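Local coordinates for protein glycosyl transferase family 9 (Veillonella parvula, PDB 3TOV) that probably transfers a sugar, perhaps a heptose, from an activated donor to an acceptor, as glycosyltransferases of family 9 with the GT-B fold do, at residues Leu6-Leu19 against Ala35-Leu49. Residues are numbered along the deposited sequence; the frame is centred on the assembly and turned at random.
Sequences LDYKRIVVTFLMHL and AAPHSHITYVIDEKL
Asp7 receives two donors from His38 on its carboxylate: OD1 takes the backbone N of His38 at 2.9 Å, and OD2 takes the ring ND1 of His38, also at 2.9 Å. Both arrive on the syn side, and the carboxylate and imidazole planes lie only 16° apart, an arrangement that would limit rotation of the histidine ring. Tyr8 covers one face of that ring in an offset stack, the centroids 4.3 Å apart, while CB of His38 makes a CH-pi contact over the tyrosine face.

At Lys9 the chains come into parallel pairing, through a weak bond from the N of His40 to the O of Lys9. Arg10, its chain bent at chi3 (119°), then lays its guanidinium flat on the His40 ring, centres 3.9 Å apart. From here the backbone bonds alternate in the manner of a parallel sheet: Ile11 N reaches the O of His40, and Ile11 O accepts Thr42 N. Val12 CG1 meets Val44 CG2 at 4.0 Å on the face shared with Arg10 and Thr14. Next, Val13 N reaches the O of Thr42 at 2.9 Å. Tyr43 lies on the opposite face, with Ile11 and Val13, and its OH, hydrogen-bonded to Thr25, comes 3.7 Å from CB of Phe15. Past a longer bond from Phe15 N to Val44 O, Leu16 still lays CD2 against Val44 and Ile45; only then do the chains diverge, Leu19 CB packing on CD2 of Leu49, 3.8 Å away.

The two strands are joined through helices 19-23 and 26-35, the beta-alpha-beta crossover of a Rossmann-like GT-B domain. Strand 10-14 lies between 40-46 and 92-95 in the parallel sheet, 61-65 flanks 40-46, and helix 70-87 covers the face bearing Arg10, Val12, His40 and Thr42.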
ATOM      1  N   LEU A   6      24.934 -11.982   1.311  1.00 83.26           N
ATOM      2  CA  LEU A   6      23.659 -11.950   2.014  1.00 81.18           C
ATOM      3  C   LEU A   6      23.197 -13.339   2.448  1.00 86.91           C
ATOM      4  O   LEU A   6      22.666 -13.504   3.547  1.00 87.98           O
ATOM      5  CB  LEU A   6      22.591 -11.302   1.132  1.00 80.44           C
ATOM      6  CG  LEU A   6      22.862  -9.875   0.647  1.00 75.96           C
ATOM      7  CD1 LEU A   6      21.869  -9.458  -0.430  1.00 58.78           C
ATOM      8  CD2 LEU A   6      22.853  -8.893   1.816  1.00 78.34           C
ATOM      9  N   ASP A   7      23.396 -14.337   1.591  1.00 89.66           N
ATOM     10  CA  ASP A   7      22.924 -15.690   1.887  1.00 86.99           C
ATOM     11  C   ASP A   7      23.598 -16.268   3.137  1.00 84.35           C
ATOM     12  O   ASP A   7      24.757 -15.966   3.425  1.00 83.64           O
ATOM     13  CB  ASP A   7      23.120 -16.612   0.678  1.00 85.54           C
ATOM     14  CG  ASP A   7      22.259 -17.865   0.750  1.00 85.17           C
ATOM     15  OD1 ASP A   7      21.351 -17.918   1.604  1.00 84.64           O
ATOM     16  OD2 ASP A   7      22.480 -18.793  -0.055  1.00 86.73           O
ATOM     17  N   TYR A   8      22.858 -17.080   3.884  1.00 82.46           N
ATOM     18  CA  TYR A   8      23.388 -17.735   5.083  1.00 84.40           C
ATOM     19  C   TYR A   8      23.646 -16.780   6.256  1.00 83.17           C
ATOM     20  O   TYR A   8      24.512 -17.030   7.088  1.00 83.22           O
ATOM     21  CB  TYR A   8      24.652 -18.549   4.751  1.00 79.52           C
ATOM     22  CG  TYR A   8      24.345 -19.882   4.110  1.00 75.38           C
ATOM     23  CD1 TYR A   8      23.695 -20.880   4.825  1.00 77.22           C
ATOM     24  CD2 TYR A   8      24.690 -20.142   2.793  1.00 77.27           C
ATOM     25  CE1 TYR A   8      23.392 -22.110   4.246  1.00 79.28           C
ATOM     26  CE2 TYR A   8      24.394 -21.375   2.199  1.00 81.67           C
ATOM     27  CZ  TYR A   8      23.745 -22.358   2.934  1.00 78.54           C
ATOM     28  OH  TYR A   8      23.446 -23.586   2.364  1.00 71.47           O
ATOM     29  N   LYS A   9      22.881 -15.698   6.330  1.00 80.30           N
ATOM     30  CA  LYS A   9      23.091 -14.695   7.372  1.00 75.70           C
ATOM     31  C   LYS A   9      21.800 -14.375   8.144  1.00 66.46           C
ATOM     32  O   LYS A   9      20.698 -14.564   7.636  1.00 56.17           O
ATOM     33  CB  LYS A   9      23.665 -13.403   6.761  1.00 67.07           C
ATOM     34  CG  LYS A   9      24.860 -13.578   5.839  1.00 57.58           C
ATOM     35  CD  LYS A   9      25.994 -14.277   6.552  1.00 64.70           C
ATOM     36  CE  LYS A   9      27.341 -13.756   6.088  1.00 68.54           C
ATOM     37  NZ  LYS A   9      27.417 -12.279   6.293  1.00 68.71           N
ATOM     38  N   ARG A  10      21.948 -13.891   9.373  1.00 64.48           N
ATOM     39  CA  ARG A  10      20.814 -13.360  10.118  1.00 63.70           C
ATOM     40  C   ARG A  10      20.704 -11.885   9.821  1.00 58.66           C
ATOM     41  O   ARG A  10      21.650 -11.132  10.044  1.00 54.33           O
ATOM     42  CB  ARG A  10      20.990 -13.552  11.620  1.00 73.36           C
ATOM     43  CG  ARG A  10      20.903 -14.992  12.066  1.00 84.51           C
ATOM     44  CD  ARG A  10      20.779 -15.107  13.577  1.00 89.09           C
ATOM     45  NE  ARG A  10      19.532 -15.769  13.947  1.00 86.42           N
ATOM     46  CZ  ARG A  10      18.485 -15.145  14.473  1.00 78.80           C
ATOM     47  NH1 ARG A  10      18.542 -13.836  14.707  1.00 77.66           N
ATOM     48  NH2 ARG A  10      17.386 -15.834  14.769  1.00 72.31           N
ATOM     49  N   ILE A  11      19.540 -11.471   9.337  1.00 57.20           N
ATOM     50  CA  ILE A  11      19.369 -10.113   8.848  1.00 57.08           C
ATOM     51  C   ILE A  11      18.160  -9.424   9.469  1.00 54.59           C
ATOM     52  O   ILE A  11      17.101 -10.028   9.624  1.00 60.61           O
ATOM     53  CB  ILE A  11      19.202 -10.121   7.326  1.00 57.70           C
ATOM     54  CG1 ILE A  11      20.312 -10.944   6.679  1.00 59.54           C
ATOM     55  CG2 ILE A  11      19.222  -8.721   6.779  1.00 59.15           C
ATOM     56  CD1 ILE A  11      20.009 -11.330   5.261  1.00 58.52           C
ATOM     57  N   VAL A  12      18.319  -8.158   9.829  1.00 47.03           N
ATOM     58  CA  VAL A  12      17.177  -7.375  10.279  1.00 50.17           C
ATOM     59  C   VAL A  12      16.826  -6.233   9.310  1.00 55.38           C
ATOM     60  O   VAL A  12      17.699  -5.524   8.807  1.00 56.09           O
ATOM     61  CB  VAL A  12      17.386  -6.826  11.700  1.00 45.62           C
ATOM     62  CG1 VAL A  12      16.316  -5.805  12.040  1.00 40.38           C
ATOM     63  CG2 VAL A  12      17.353  -7.951  12.683  1.00 46.05           C
ATOM     64  N   VAL A  13      15.537  -6.071   9.043  1.00 52.82           N
ATOM     65  CA  VAL A  13      15.073  -4.964   8.227  1.00 50.51           C
ATOM     66  C   VAL A  13      14.243  -4.040   9.104  1.00 53.06           C
ATOM     67  O   VAL A  13      13.340  -4.477   9.805  1.00 57.78           O
ATOM     68  CB  VAL A  13      14.247  -5.456   7.027  1.00 46.85           C
ATOM     69  CG1 VAL A  13      13.875  -4.294   6.087  1.00 37.12           C
ATOM     70  CG2 VAL A  13      15.028  -6.515   6.283  1.00 50.21           C
ATOM     71  N   THR A  14      14.570  -2.760   9.072  1.00 47.91           N
ATOM     72  CA  THR A  14      13.883  -1.794   9.889  1.00 48.13           C
ATOM     73  C   THR A  14      13.125  -0.829   8.997  1.00 53.49           C
ATOM     74  O   THR A  14      13.731  -0.069   8.240  1.00 54.76           O
ATOM     75  CB  THR A  14      14.875  -1.011  10.719  1.00 48.69           C
ATOM     76  OG1 THR A  14      15.716  -0.247   9.846  1.00 52.62           O
ATOM     77  CG2 THR A  14      15.727  -1.965  11.490  1.00 50.34           C
ATOM     78  N   PHE A  15      11.798  -0.884   9.087  1.00 52.73           N
ATOM     79  CA  PHE A  15      10.913   0.057   8.419  1.00 45.68           C
ATOM     80  C   PHE A  15       9.697   0.347   9.330  1.00 52.09           C
ATOM     81  O   PHE A  15       8.849  -0.522   9.562  1.00 58.36           O
ATOM     82  CB  PHE A  15      10.487  -0.513   7.073  1.00 45.54           C
ATOM     83  CG  PHE A  15       9.980   0.515   6.112  1.00 54.78           C
ATOM     84  CD1 PHE A  15      10.818   1.495   5.625  1.00 58.38           C
ATOM     85  CD2 PHE A  15       8.661   0.495   5.685  1.00 63.66           C
ATOM     86  CE1 PHE A  15      10.345   2.451   4.732  1.00 65.14           C
ATOM     87  CE2 PHE A  15       8.183   1.444   4.792  1.00 67.37           C
ATOM     88  CZ  PHE A  15       9.026   2.424   4.314  1.00 64.51           C
ATOM     89  N   LEU A  16       9.625   1.557   9.871  1.00 46.85           N
ATOM     90  CA  LEU A  16       8.508   1.917  10.726  1.00 52.34           C
ATOM     91  C   LEU A  16       7.605   2.976  10.099  1.00 57.29           C
ATOM     92  O   LEU A  16       7.168   3.900  10.782  1.00 64.96           O
ATOM     93  CB  LEU A  16       9.020   2.415  12.078  1.00 54.04           C
ATOM     94  CG  LEU A  16       9.860   1.397  12.833  1.00 53.68           C
ATOM     95  CD1 LEU A  16      10.135   1.852  14.259  1.00 51.41           C
ATOM     96  CD2 LEU A  16       9.142   0.065  12.826  1.00 53.86           C
HETATM   97  N   MSE A  17       7.318   2.846   8.810  1.00 54.84           N
HETATM   98  CA  MSE A  17       6.487   3.831   8.136  1.00 55.57           C
HETATM   99  C   MSE A  17       5.014   3.436   8.071  1.00 64.52           C
HETATM  100  O   MSE A  17       4.526   2.631   8.866  1.00 70.63           O
HETATM  101  CB  MSE A  17       7.023   4.147   6.744  1.00 51.70           C
HETATM  102  CG  MSE A  17       8.402   4.815   6.759  1.00 57.72           C
HETATM  103 SE   MSE A  17       9.059   5.477   5.016  0.41 39.03          SE
HETATM  104  CE  MSE A  17       7.933   7.077   4.896  1.00 33.56           C
ATOM    105  N   HIS A  18       4.313   4.030   7.119  1.00 62.19           N
ATOM    106  CA  HIS A  18       2.868   3.972   7.081  1.00 56.55           C
ATOM    107  C   HIS A  18       2.351   2.863   6.171  1.00 61.32           C
ATOM    108  O   HIS A  18       3.099   2.314   5.370  1.00 68.81           O
ATOM    109  CB  HIS A  18       2.348   5.327   6.643  1.00 57.91           C
ATOM    110  CG  HIS A  18       2.389   6.355   7.729  1.00 70.75           C
ATOM    111  ND1 HIS A  18       2.609   6.029   9.049  1.00 75.60           N
ATOM    112  CD2 HIS A  18       2.228   7.699   7.693  1.00 75.59           C
ATOM    113  CE1 HIS A  18       2.579   7.129   9.782  1.00 78.18           C
ATOM    114  NE2 HIS A  18       2.348   8.155   8.985  1.00 76.39           N
ATOM    115  N   LEU A  19       1.070   2.529   6.298  1.00 59.61           N
ATOM    116  CA  LEU A  19       0.482   1.410   5.555  1.00 54.08           C
ATOM    117  C   LEU A  19       0.961   1.294   4.104  1.00 54.10           C
ATOM    118  O   LEU A  19       1.328   0.207   3.648  1.00 52.78           O
ATOM    119  CB  LEU A  19      -1.043   1.490   5.589  1.00 50.45           C
ATOM    120  CG  LEU A  19      -1.764   0.499   4.680  1.00 49.91           C
ATOM    121  CD1 LEU A  19      -1.534  -0.909   5.161  1.00 38.39           C
ATOM    122  CD2 LEU A  19      -3.255   0.806   4.582  1.00 40.84           C
ATOM    123  N   ALA A  35      17.882 -13.776  -3.090  1.00 66.44           N
ATOM    124  CA  ALA A  35      19.334 -13.700  -2.963  1.00 57.66           C
ATOM    125  C   ALA A  35      19.810 -14.198  -1.603  1.00 63.66           C
ATOM    126  O   ALA A  35      21.011 -14.271  -1.352  1.00 71.69           O
ATOM    127  CB  ALA A  35      19.805 -12.273  -3.187  1.00 43.20           C
ATOM    128  N   ALA A  36      18.872 -14.546  -0.730  1.00 62.04           N
ATOM    129  CA  ALA A  36      19.224 -14.986   0.616  1.00 65.49           C
ATOM    130  C   ALA A  36      18.402 -16.188   1.047  1.00 68.24           C
ATOM    131  O   ALA A  36      17.901 -16.227   2.174  1.00 70.78           O
ATOM    132  CB  ALA A  36      19.036 -13.849   1.598  1.00 60.76           C
ATOM    133  N   PRO A  37      18.279 -17.183   0.155  1.00 65.68           N
ATOM    134  CA  PRO A  37      17.378 -18.324   0.336  1.00 65.18           C
ATOM    135  C   PRO A  37      17.499 -18.947   1.715  1.00 65.61           C
ATOM    136  O   PRO A  37      16.513 -19.438   2.257  1.00 67.46           O
ATOM    137  CB  PRO A  37      17.864 -19.317  -0.720  1.00 66.29           C
ATOM    138  CG  PRO A  37      18.461 -18.473  -1.763  1.00 66.87           C
ATOM    139  CD  PRO A  37      19.130 -17.351  -1.032  1.00 64.91           C
ATOM    140  N   HIS A  38      18.700 -18.920   2.275  1.00 66.19           N
ATOM    141  CA  HIS A  38      18.959 -19.619   3.521  1.00 75.90           C
ATOM    142  C   HIS A  38      19.038 -18.663   4.692  1.00 82.66           C
ATOM    143  O   HIS A  38      18.840 -19.057   5.840  1.00 90.67           O
ATOM    144  CB  HIS A  38      20.255 -20.414   3.415  1.00 78.67           C
ATOM    145  CG  HIS A  38      20.324 -21.288   2.203  1.00 79.88           C
ATOM    146  ND1 HIS A  38      21.266 -21.113   1.214  1.00 81.93           N
ATOM    147  CD2 HIS A  38      19.560 -22.336   1.814  1.00 82.84           C
ATOM    148  CE1 HIS A  38      21.090 -22.025   0.274  1.00 85.42           C
ATOM    149  NE2 HIS A  38      20.058 -22.777   0.612  1.00 86.21           N
ATOM    150  N   SER A  39      19.329 -17.404   4.397  1.00 81.68           N
ATOM    151  CA  SER A  39      19.448 -16.389   5.431  1.00 79.94           C
ATOM    152  C   SER A  39      18.240 -16.401   6.358  1.00 73.95           C
ATOM    153  O   SER A  39      17.127 -16.709   5.944  1.00 71.60           O
ATOM    154  CB  SER A  39      19.586 -15.010   4.794  1.00 80.69           C
ATOM    155  OG  SER A  39      20.549 -15.034   3.758  1.00 83.71           O
ATOM    156  N   HIS A  40      18.471 -16.080   7.622  1.00 72.62           N
ATOM    157  CA  HIS A  40      17.371 -15.839   8.535  1.00 69.88           C
ATOM    158  C   HIS A  40      17.021 -14.355   8.526  1.00 59.62           C
ATOM    159  O   HIS A  40      17.857 -13.492   8.821  1.00 53.20           O
ATOM    160  CB  HIS A  40      17.706 -16.285   9.956  1.00 77.43           C
ATOM    161  CG  HIS A  40      16.637 -15.946  10.946  1.00 75.35           C
ATOM    162  ND1 HIS A  40      16.477 -14.676  11.459  1.00 72.28           N
ATOM    163  CD2 HIS A  40      15.654 -16.703  11.490  1.00 70.30           C
ATOM    164  CE1 HIS A  40      15.447 -14.669  12.284  1.00 73.31           C
ATOM    165  NE2 HIS A  40      14.934 -15.886  12.323  1.00 72.69           N
ATOM    166  N   ILE A  41      15.775 -14.058   8.195  1.00 56.29           N
ATOM    167  CA  ILE A  41      15.382 -12.679   7.983  1.00 55.44           C
ATOM    168  C   ILE A  41      14.324 -12.275   8.977  1.00 58.38           C
ATOM    169  O   ILE A  41      13.377 -13.020   9.208  1.00 64.06           O
ATOM    170  CB  ILE A  41      14.835 -12.469   6.566  1.00 51.25           C
ATOM    171  CG1 ILE A  41      15.937 -12.728   5.532  1.00 57.93           C
ATOM    172  CG2 ILE A  41      14.291 -11.071   6.438  1.00 43.49           C
ATOM    173  CD1 ILE A  41      15.458 -12.850   4.092  1.00 59.68           C
ATOM    174  N   THR A  42      14.481 -11.094   9.564  1.00 55.67           N
ATOM    175  CA  THR A  42      13.476 -10.588  10.485  1.00 59.29           C
ATOM    176  C   THR A  42      13.097  -9.132  10.178  1.00 60.71           C
ATOM    177  O   THR A  42      13.966  -8.298   9.910  1.00 55.82           O
ATOM    178  CB  THR A  42      13.886 -10.801  11.970  1.00 63.14           C
ATOM    179  OG1 THR A  42      13.770  -9.572  12.688  1.00 63.74           O
ATOM    180  CG2 THR A  42      15.319 -11.327  12.077  1.00 64.98           C
ATOM    181  N   TYR A  43      11.787  -8.861  10.201  1.00 61.13           N
ATOM    182  CA  TYR A  43      11.205  -7.555   9.870  1.00 48.75           C
ATOM    183  C   TYR A  43      10.717  -6.814  11.104  1.00 44.10           C
ATOM    184  O   TYR A  43      10.249  -7.422  12.057  1.00 49.69           O
ATOM    185  CB  TYR A  43      10.000  -7.754   8.970  1.00 50.62           C
ATOM    186  CG  TYR A  43       9.595  -6.543   8.138  1.00 55.72           C
ATOM    187  CD1 TYR A  43       9.896  -6.491   6.788  1.00 57.03           C
ATOM    188  CD2 TYR A  43       8.885  -5.478   8.691  1.00 55.77           C
ATOM    189  CE1 TYR A  43       9.529  -5.424   6.009  1.00 57.87           C
ATOM    190  CE2 TYR A  43       8.512  -4.394   7.916  1.00 55.50           C
ATOM    191  CZ  TYR A  43       8.840  -4.379   6.565  1.00 59.43           C
ATOM    192  OH  TYR A  43       8.495  -3.330   5.739  1.00 58.45           O
ATOM    193  N   VAL A  44      10.787  -5.492  11.062  1.00 39.05           N
ATOM    194  CA  VAL A  44      10.357  -4.669  12.179  1.00 43.75           C
ATOM    195  C   VAL A  44       9.441  -3.516  11.732  1.00 54.29           C
ATOM    196  O   VAL A  44       9.930  -2.493  11.244  1.00 46.56           O
ATOM    197  CB  VAL A  44      11.577  -4.109  12.907  1.00 41.81           C
ATOM    198  CG1 VAL A  44      11.163  -3.387  14.175  1.00 45.24           C
ATOM    199  CG2 VAL A  44      12.551  -5.241  13.223  1.00 39.38           C
ATOM    200  N   ILE A  45       8.123  -3.700  11.895  1.00 64.93           N
ATOM    201  CA  ILE A  45       7.123  -2.649  11.635  1.00 70.62           C
ATOM    202  C   ILE A  45       6.626  -2.008  12.915  1.00 73.50           C
ATOM    203  O   ILE A  45       7.080  -2.329  14.017  1.00 68.08           O
ATOM    204  CB  ILE A  45       5.795  -3.173  10.999  1.00 68.10           C
ATOM    205  CG1 ILE A  45       5.755  -4.696  10.950  1.00 72.11           C
ATOM    206  CG2 ILE A  45       5.460  -2.469   9.696  1.00 64.29           C
ATOM    207  CD1 ILE A  45       5.456  -5.296  12.326  1.00 77.00           C
ATOM    208  N   ASP A  46       5.642  -1.128  12.735  1.00 74.35           N
ATOM    209  CA  ASP A  46       4.933  -0.482  13.826  1.00 73.90           C
ATOM    210  C   ASP A  46       3.676  -1.279  14.166  1.00 72.97           C
ATOM    211  O   ASP A  46       2.937  -1.691  13.276  1.00 70.18           O
ATOM    212  CB  ASP A  46       4.598   0.961  13.437  1.00 78.15           C
ATOM    213  CG  ASP A  46       3.201   1.374  13.856  1.00 87.11           C
ATOM    214  OD1 ASP A  46       3.044   2.003  14.930  1.00 92.53           O
ATOM    215  OD2 ASP A  46       2.258   1.074  13.098  1.00 87.07           O
ATOM    216  N   GLU A  47       3.446  -1.486  15.461  1.00 76.04           N
ATOM    217  CA  GLU A  47       2.387  -2.363  15.960  1.00 80.52           C
ATOM    218  C   GLU A  47       1.135  -2.468  15.079  1.00 70.38           C
ATOM    219  O   GLU A  47       0.661  -3.570  14.816  1.00 67.56           O
ATOM    220  CB  GLU A  47       2.009  -1.984  17.404  1.00100.22           C
ATOM    221  CG  GLU A  47       0.684  -1.212  17.563  1.00115.87           C
ATOM    222  CD  GLU A  47       0.856   0.235  18.046  1.00123.69           C
ATOM    223  OE1 GLU A  47       1.337   1.085  17.259  1.00122.42           O
ATOM    224  OE2 GLU A  47       0.498   0.523  19.212  1.00127.30           O
ATOM    225  N   LYS A  48       0.611  -1.333  14.621  1.00 64.53           N
ATOM    226  CA  LYS A  48      -0.667  -1.301  13.894  1.00 66.00           C
ATOM    227  C   LYS A  48      -0.654  -2.078  12.574  1.00 60.71           C
ATOM    228  O   LYS A  48      -1.525  -2.908  12.300  1.00 58.06           O
ATOM    229  CB  LYS A  48      -1.114   0.150  13.652  1.00 67.10           C
ATOM    230  CG  LYS A  48      -0.693   1.098  14.773  1.00 73.72           C
ATOM    231  CD  LYS A  48      -1.642   2.278  14.953  1.00 78.03           C
ATOM    232  CE  LYS A  48      -1.552   2.857  16.383  1.00 77.05           C
ATOM    233  NZ  LYS A  48      -2.521   3.977  16.622  1.00 74.99           N
ATOM    234  N   LEU A  49       0.348  -1.816  11.753  1.00 60.40           N
ATOM    235  CA  LEU A  49       0.372  -2.400  10.426  1.00 65.14           C
ATOM    236  C   LEU A  49       0.716  -3.879  10.487  1.00 61.26           C
ATOM    237  O   LEU A  49       0.927  -4.516   9.455  1.00 59.96           O
ATOM    238  CB  LEU A  49       1.372  -1.652   9.531  1.00 64.61           C
ATOM    239  CG  LEU A  49       1.228  -0.128   9.528  1.00 60.02           C
ATOM    240  CD1 LEU A  49       2.298   0.530   8.678  1.00 56.10           C
ATOM    241  CD2 LEU A  49      -0.158   0.250   9.048  1.00 59.67           C
TER